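Local atomic coordinates of ribosomal-protein-alanine acetyltransferase (Escherichia coli O157:H7, PDB entry 5ISV), a protein that probably acetylates the N-terminal alanine of ribosomal protein bS18, using acetyl-CoA as the acetyl donor. Residues E19-A24 and V71-Q76; P13-I18 and G49-F54. All coordinates share one frame; numbering follows the deposited sequence.

Contact 1 of 2, residues E19-A24 and V71-Q76; sequences EQRAHA and VDPDYQ
Arg21 and Asp72 form a side-on, two-nitrogen salt bridge where the C-terminal end of helix 12-22 meets the loop after strand 63-71 of this GNAT acetyltransferase. Arg21 NE donates to Asp72 OD2 at 2.7 Å, and Arg21 NH2 to Asp72 OD1 at 2.9 Å. The second bond is almost straight (176°) and uses the syn lone pair of OD1. The guanidinium and carboxylate planes are 16° apart, nearly coplanar. The Arg21 chain bends at chi3 (49°), which turns NE and NH2 toward the loop.

Asp74 widens the charged network. Its OD2 lies 3.3 Å from Arg21 NH2, with the two planes steeply inclined.

Van der Waals contacts flank the ion pairs. Pro73 CG sits over one face of the guanidinium, and Pro73 CD is 3.8 Å from Arg21 CB. Ala22 CB rests against the carbonyl oxygen of Val71, a residue predicted to bind acetyl-CoA. A water lies 2.8 Å from Ala22 O and bridges weakly to Gln76 OE1.

Within the loop, Asp72 closes an Asx turn. Its OD1 accepts from Asp74 N at 3.0 Å, from the anti side and tilted somewhat out of the carboxylate plane, while still holding Arg21 NH2.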
loop_
_atom_site.group_PDB
_atom_site.type_symbol
_atom_site.label_atom_id
_atom_site.label_comp_id
_atom_site.label_asym_id
_atom_site.label_seq_id
_atom_site.Cartn_x
_atom_site.Cartn_y
_atom_site.Cartn_z
ATOM N N GLU A 19 -0.718 13.011 -3.016
ATOM C CA GLU A 19 0.088 12.411 -4.077
ATOM C C GLU A 19 0.990 13.464 -4.808
ATOM O O GLU A 19 2.177 13.179 -5.060
ATOM C CB GLU A 19 -0.863 11.714 -5.033
ATOM C CG GLU A 19 -0.197 11.067 -6.242
ATOM C CD GLU A 19 0.436 9.727 -5.940
ATOM O OE1 GLU A 19 0.245 9.194 -4.847
ATOM O OE2 GLU A 19 1.149 9.194 -6.817
ATOM N N GLN A 20 0.454 14.664 -5.090
ATOM C CA GLN A 20 1.247 15.759 -5.699
ATOM C C GLN A 20 2.404 16.260 -4.862
ATOM O O GLN A 20 3.438 16.692 -5.372
ATOM C CB GLN A 20 0.353 16.981 -5.985
ATOM C CG GLN A 20 -0.826 16.740 -6.874
ATOM C CD GLN A 20 -0.548 15.767 -7.999
ATOM O OE1 GLN A 20 0.312 16.003 -8.865
ATOM N NE2 GLN A 20 -1.238 14.632 -7.957
ATOM N N ARG A 21 2.198 16.236 -3.562
ATOM C CA ARG A 21 3.173 16.719 -2.628
ATOM C C ARG A 21 4.195 15.639 -2.336
ATOM O O ARG A 21 5.357 15.955 -2.144
ATOM C CB ARG A 21 2.428 17.184 -1.366
ATOM C CG ARG A 21 1.586 18.443 -1.587
ATOM C CD ARG A 21 0.597 18.695 -0.446
ATOM N NE ARG A 21 1.248 18.597 0.842
ATOM C CZ ARG A 21 2.012 19.535 1.394
ATOM N NH1 ARG A 21 2.258 20.675 0.761
ATOM N NH2 ARG A 21 2.559 19.287 2.584
ATOM N N ALA A 22 3.757 14.371 -2.319
ATOM C CA ALA A 22 4.589 13.247 -1.872
ATOM C C ALA A 22 5.403 12.518 -2.944
ATOM O O ALA A 22 6.515 12.060 -2.702
ATOM C CB ALA A 22 3.717 12.246 -1.143
ATOM N N HIS A 23 4.837 12.429 -4.125
ATOM C CA HIS A 23 5.466 11.601 -5.186
ATOM C C HIS A 23 5.953 12.409 -6.382
ATOM O O HIS A 23 5.208 13.241 -6.883
ATOM C CB HIS A 23 4.449 10.553 -5.633
ATOM C CG HIS A 23 4.235 9.455 -4.646
ATOM N ND1 HIS A 23 3.224 8.521 -4.763
ATOM C CD2 HIS A 23 4.979 9.056 -3.582
ATOM C CE1 HIS A 23 3.309 7.648 -3.776
ATOM N NE2 HIS A 23 4.367 7.952 -3.048
ATOM N N ALA A 24 7.188 12.150 -6.836
ATOM C CA ALA A 24 7.750 12.757 -8.058
ATOM C C ALA A 24 7.129 12.287 -9.372
ATOM O O ALA A 24 7.220 13.001 -10.372
ATOM C CB ALA A 24 9.247 12.551 -8.114
ATOM N N VAL A 71 2.507 9.190 2.154
ATOM C CA VAL A 71 2.384 10.041 3.366
ATOM C C VAL A 71 2.729 11.468 2.972
ATOM O O VAL A 71 3.745 11.717 2.332
ATOM C CB VAL A 71 3.279 9.542 4.529
ATOM C CG1 VAL A 71 3.270 10.538 5.689
ATOM C CG2 VAL A 71 2.790 8.203 5.066
ATOM N N ASP A 72 1.890 12.417 3.397
ATOM C CA ASP A 72 2.132 13.809 3.093
ATOM C C ASP A 72 3.484 14.243 3.694
ATOM O O ASP A 72 3.793 13.842 4.815
ATOM C CB ASP A 72 0.997 14.653 3.668
ATOM C CG ASP A 72 1.113 16.079 3.290
ATOM O OD1 ASP A 72 1.955 16.811 3.866
ATOM O OD2 ASP A 72 0.409 16.447 2.331
ATOM N N PRO A 73 4.311 14.995 2.945
ATOM C CA PRO A 73 5.659 15.300 3.477
ATOM C C PRO A 73 5.719 16.059 4.814
ATOM O O PRO A 73 6.743 15.977 5.493
ATOM C CB PRO A 73 6.335 16.123 2.366
ATOM C CG PRO A 73 5.260 16.480 1.401
ATOM C CD PRO A 73 4.138 15.495 1.566
ATOM N N ASP A 74 4.631 16.731 5.201
ATOM C CA ASP A 74 4.517 17.374 6.527
ATOM C C ASP A 74 4.402 16.379 7.669
ATOM O O ASP A 74 4.466 16.780 8.840
ATOM C CB ASP A 74 3.271 18.257 6.587
ATOM C CG ASP A 74 3.427 19.550 5.833
ATOM O OD1 ASP A 74 4.547 19.887 5.379
ATOM O OD2 ASP A 74 2.405 20.257 5.720
ATOM N N TYR A 75 4.204 15.102 7.351
ATOM C CA TYR A 75 3.932 14.059 8.302
ATOM C C TYR A 75 4.935 12.880 8.232
ATOM O O TYR A 75 4.651 11.822 8.775
ATOM C CB TYR A 75 2.456 13.635 8.197
ATOM C CG TYR A 75 1.407 14.792 8.314
ATOM C CD1 TYR A 75 0.971 15.517 7.194
ATOM C CD2 TYR A 75 0.813 15.092 9.522
ATOM C CE1 TYR A 75 0.008 16.535 7.284
ATOM C CE2 TYR A 75 -0.153 16.099 9.630
ATOM C CZ TYR A 75 -0.577 16.819 8.513
ATOM O OH TYR A 75 -1.543 17.859 8.734
ATOM N N GLN A 76 6.132 13.119 7.685
ATOM C CA GLN A 76 7.165 12.072 7.564
ATOM C C GLN A 76 7.836 11.710 8.912
ATOM O O GLN A 76 7.971 12.535 9.794
ATOM C CB GLN A 76 8.248 12.502 6.609
ATOM C CG GLN A 76 7.809 12.434 5.149
ATOM C CD GLN A 76 8.795 12.992 4.133
ATOM O OE1 GLN A 76 8.651 12.707 2.930
ATOM N NE2 GLN A 76 9.771 13.814 4.564
HETATM O O HOH W 1 7.679 12.838 -0.223
#

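Contact 2 of 2, residues P13-I18 and G49-F54; sequences PAAYHI and GKMAAF
Ile18, Met51 and Phe54 carry most of this buried, apolar packing of helix 12-22 against strand 50-60. The helix and strand segments cross at -78°, with their axes 8.6 Å apart at closest approach.

Ile18 gives up the most area. Its two branches do different work. CD1 points at the strand near Met51, 3.6 Å from Met51 CG and 3.5 Å from Met51 O. CG2 goes to the ring of Phe54, 3.9 Å from Phe54 CE2, at an oblique approach.

Met51 reaches back along the helix toward its N-terminal end. CG is anti to the backbone N (chi1 -170°) and chi2 is also extended, so the chain runs straight out to SD before it bends at chi3. That bend brings Met51 CE to 3.5 Å from Ala14 CB. The sulfur lies beside the backbone, with Met51 SD 3.7 Å from Ala15 N.

Phe54 also packs on Ala15. The methyl group makes a CH-pi contact over the ring face, with Ala15 CB 4.1 Å from the ring centroid of Phe54 and 27° off its normal. The ring also meets the helix backbone, where Phe54 CE2 is 3.3 Å from Ala15 O. The small Ala14 and Ala15 are consistent with the close approach of Met51, and Ala15 with that of Phe54.

Between Met51 and Phe54, Ala52 and Ala53 form a classic beta bulge opposite Leu45. Their side chains point away from helix 12-22. Ala52 touches Leu80 and Ala53 touches Leu84 of helix 80-94. Helix 29-34 adds Phe32, which packs on Ala15 and meets Phe54 edge-to-face. Strand 63-71 lies alongside, with Ala70 touching both Ile18 and Phe54.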
loop_
_atom_site.group_PDB
_atom_site.type_symbol
_atom_site.label_atom_id
_atom_site.label_comp_id
_atom_site.label_asym_id
_atom_site.label_seq_id
_atom_site.Cartn_x
_atom_site.Cartn_y
_atom_site.Cartn_z
ATOM N N PRO A 13 -10.158 13.589 -3.752
ATOM C CA PRO A 13 -9.420 14.853 -3.965
ATOM C C PRO A 13 -8.320 15.123 -2.896
ATOM O O PRO A 13 -7.225 15.579 -3.227
ATOM C CB PRO A 13 -10.525 15.915 -3.926
ATOM C CG PRO A 13 -11.762 15.178 -4.246
ATOM C CD PRO A 13 -11.613 13.818 -3.664
ATOM N N ALA A 14 -8.615 14.848 -1.628
ATOM C CA ALA A 14 -7.604 14.964 -0.612
ATOM C C ALA A 14 -6.443 13.988 -0.848
ATOM O O ALA A 14 -5.273 14.369 -0.659
ATOM C CB ALA A 14 -8.200 14.803 0.798
ATOM N N ALA A 15 -6.732 12.767 -1.323
ATOM C CA ALA A 15 -5.648 11.818 -1.572
ATOM C C ALA A 15 -4.787 12.307 -2.728
ATOM O O ALA A 15 -3.559 12.212 -2.656
ATOM C CB ALA A 15 -6.156 10.408 -1.787
ATOM N N TYR A 16 -5.429 12.790 -3.807
ATOM C CA TYR A 16 -4.696 13.381 -4.943
ATOM C C TYR A 16 -3.743 14.527 -4.547
ATOM O O TYR A 16 -2.619 14.621 -5.013
ATOM C CB TYR A 16 -5.696 13.843 -6.043
ATOM C CG TYR A 16 -5.046 14.559 -7.201
ATOM C CD1 TYR A 16 -4.528 13.834 -8.244
ATOM C CD2 TYR A 16 -4.929 15.968 -7.250
ATOM C CE1 TYR A 16 -3.924 14.449 -9.326
ATOM C CE2 TYR A 16 -4.312 16.607 -8.332
ATOM C CZ TYR A 16 -3.803 15.833 -9.379
ATOM O OH TYR A 16 -3.191 16.424 -10.472
ATOM N N HIS A 17 -4.214 15.402 -3.648
ATOM C CA HIS A 17 -3.410 16.505 -3.131
ATOM C C HIS A 17 -2.130 15.978 -2.415
ATOM O O HIS A 17 -1.038 16.490 -2.618
ATOM C CB HIS A 17 -4.320 17.377 -2.211
ATOM C CG HIS A 17 -3.635 18.549 -1.554
ATOM N ND1 HIS A 17 -3.303 19.701 -2.232
ATOM C CD2 HIS A 17 -3.209 18.729 -0.279
ATOM C CE1 HIS A 17 -2.750 20.562 -1.395
ATOM N NE2 HIS A 17 -2.662 19.988 -0.207
ATOM N N ILE A 18 -2.274 14.926 -1.621
ATOM C CA ILE A 18 -1.109 14.263 -0.999
ATOM C C ILE A 18 -0.143 13.693 -2.046
ATOM O O ILE A 18 1.054 13.889 -1.981
ATOM C CB ILE A 18 -1.573 13.182 -0.005
ATOM C CG1 ILE A 18 -2.249 13.861 1.206
ATOM C CG2 ILE A 18 -0.419 12.306 0.457
ATOM C CD1 ILE A 18 -2.873 12.943 2.208
ATOM N N GLY A 49 -7.570 16.190 12.030
ATOM C CA GLY A 49 -8.584 16.621 11.098
ATOM C C GLY A 49 -8.182 16.692 9.651
ATOM O O GLY A 49 -9.061 16.926 8.777
ATOM N N LYS A 50 -6.895 16.497 9.355
ATOM C CA LYS A 50 -6.413 16.606 7.983
ATOM C C LYS A 50 -5.944 15.227 7.508
ATOM O O LYS A 50 -5.261 14.478 8.244
ATOM C CB LYS A 50 -5.220 17.568 7.931
ATOM C CG LYS A 50 -5.526 18.946 8.502
ATOM C CD LYS A 50 -6.564 19.649 7.659
ATOM C CE LYS A 50 -6.801 21.048 8.197
ATOM N NZ LYS A 50 -7.509 21.842 7.177
ATOM N N MET A 51 -6.290 14.848 6.262
ATOM C CA MET A 51 -5.734 13.605 5.747
ATOM C C MET A 51 -4.218 13.707 5.690
ATOM O O MET A 51 -3.691 14.693 5.184
ATOM C CB MET A 51 -6.291 13.332 4.376
ATOM C CG MET A 51 -5.929 11.907 3.903
ATOM S SD MET A 51 -6.342 11.501 2.185
ATOM C CE MET A 51 -8.127 11.591 2.253
ATOM N N ALA A 52 -3.542 12.693 6.241
ATOM C CA ALA A 52 -2.098 12.666 6.289
ATOM C C ALA A 52 -1.446 11.557 5.435
ATOM O O ALA A 52 -0.292 11.678 5.029
ATOM C CB ALA A 52 -1.655 12.557 7.737
ATOM N N ALA A 53 -2.189 10.485 5.186
ATOM C CA ALA A 53 -1.671 9.360 4.377
ATOM C C ALA A 53 -2.850 8.578 3.806
ATOM O O ALA A 53 -3.962 8.632 4.306
ATOM C CB ALA A 53 -0.785 8.479 5.243
ATOM N N PHE A 54 -2.572 7.823 2.729
ATOM C CA PHE A 54 -3.589 6.917 2.186
ATOM C C PHE A 54 -2.890 5.666 1.614
ATOM O O PHE A 54 -1.705 5.710 1.349
ATOM C CB PHE A 54 -4.391 7.585 1.039
ATOM C CG PHE A 54 -3.567 7.920 -0.163
ATOM C CD1 PHE A 54 -3.304 6.938 -1.143
ATOM C CD2 PHE A 54 -3.005 9.159 -0.346
ATOM C CE1 PHE A 54 -2.503 7.240 -2.189
ATOM C CE2 PHE A 54 -2.219 9.460 -1.420
ATOM C CZ PHE A 54 -1.962 8.484 -2.362
#

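How the contacts relate
Contacts 1 and 2 use successive turns of helix 12-22, and their centres are 9 Å apart. Contact 2 holds the earlier turns on strand 50-60. Contact 1 ties the end of the helix to the loop after the adjacent strand 63-71. The two touch directly. Asp72 N lies 2.8 Å from Ala52 O, a probable hydrogen bond, and Val71 CG2 packs 3.6 Å from Ala53 CB. Glu19 OE1 also approaches Phe54 CZ at 3.4 Å. Contact 1 includes Val71 of the predicted acetyl-CoA site, and contact 2 reaches it through Ala53. The side chain of Val71 is about 9 Å from that of Tyr115, the predicted proton donor. The side chain of Ala53 is about 10 Å from that of Tyr115.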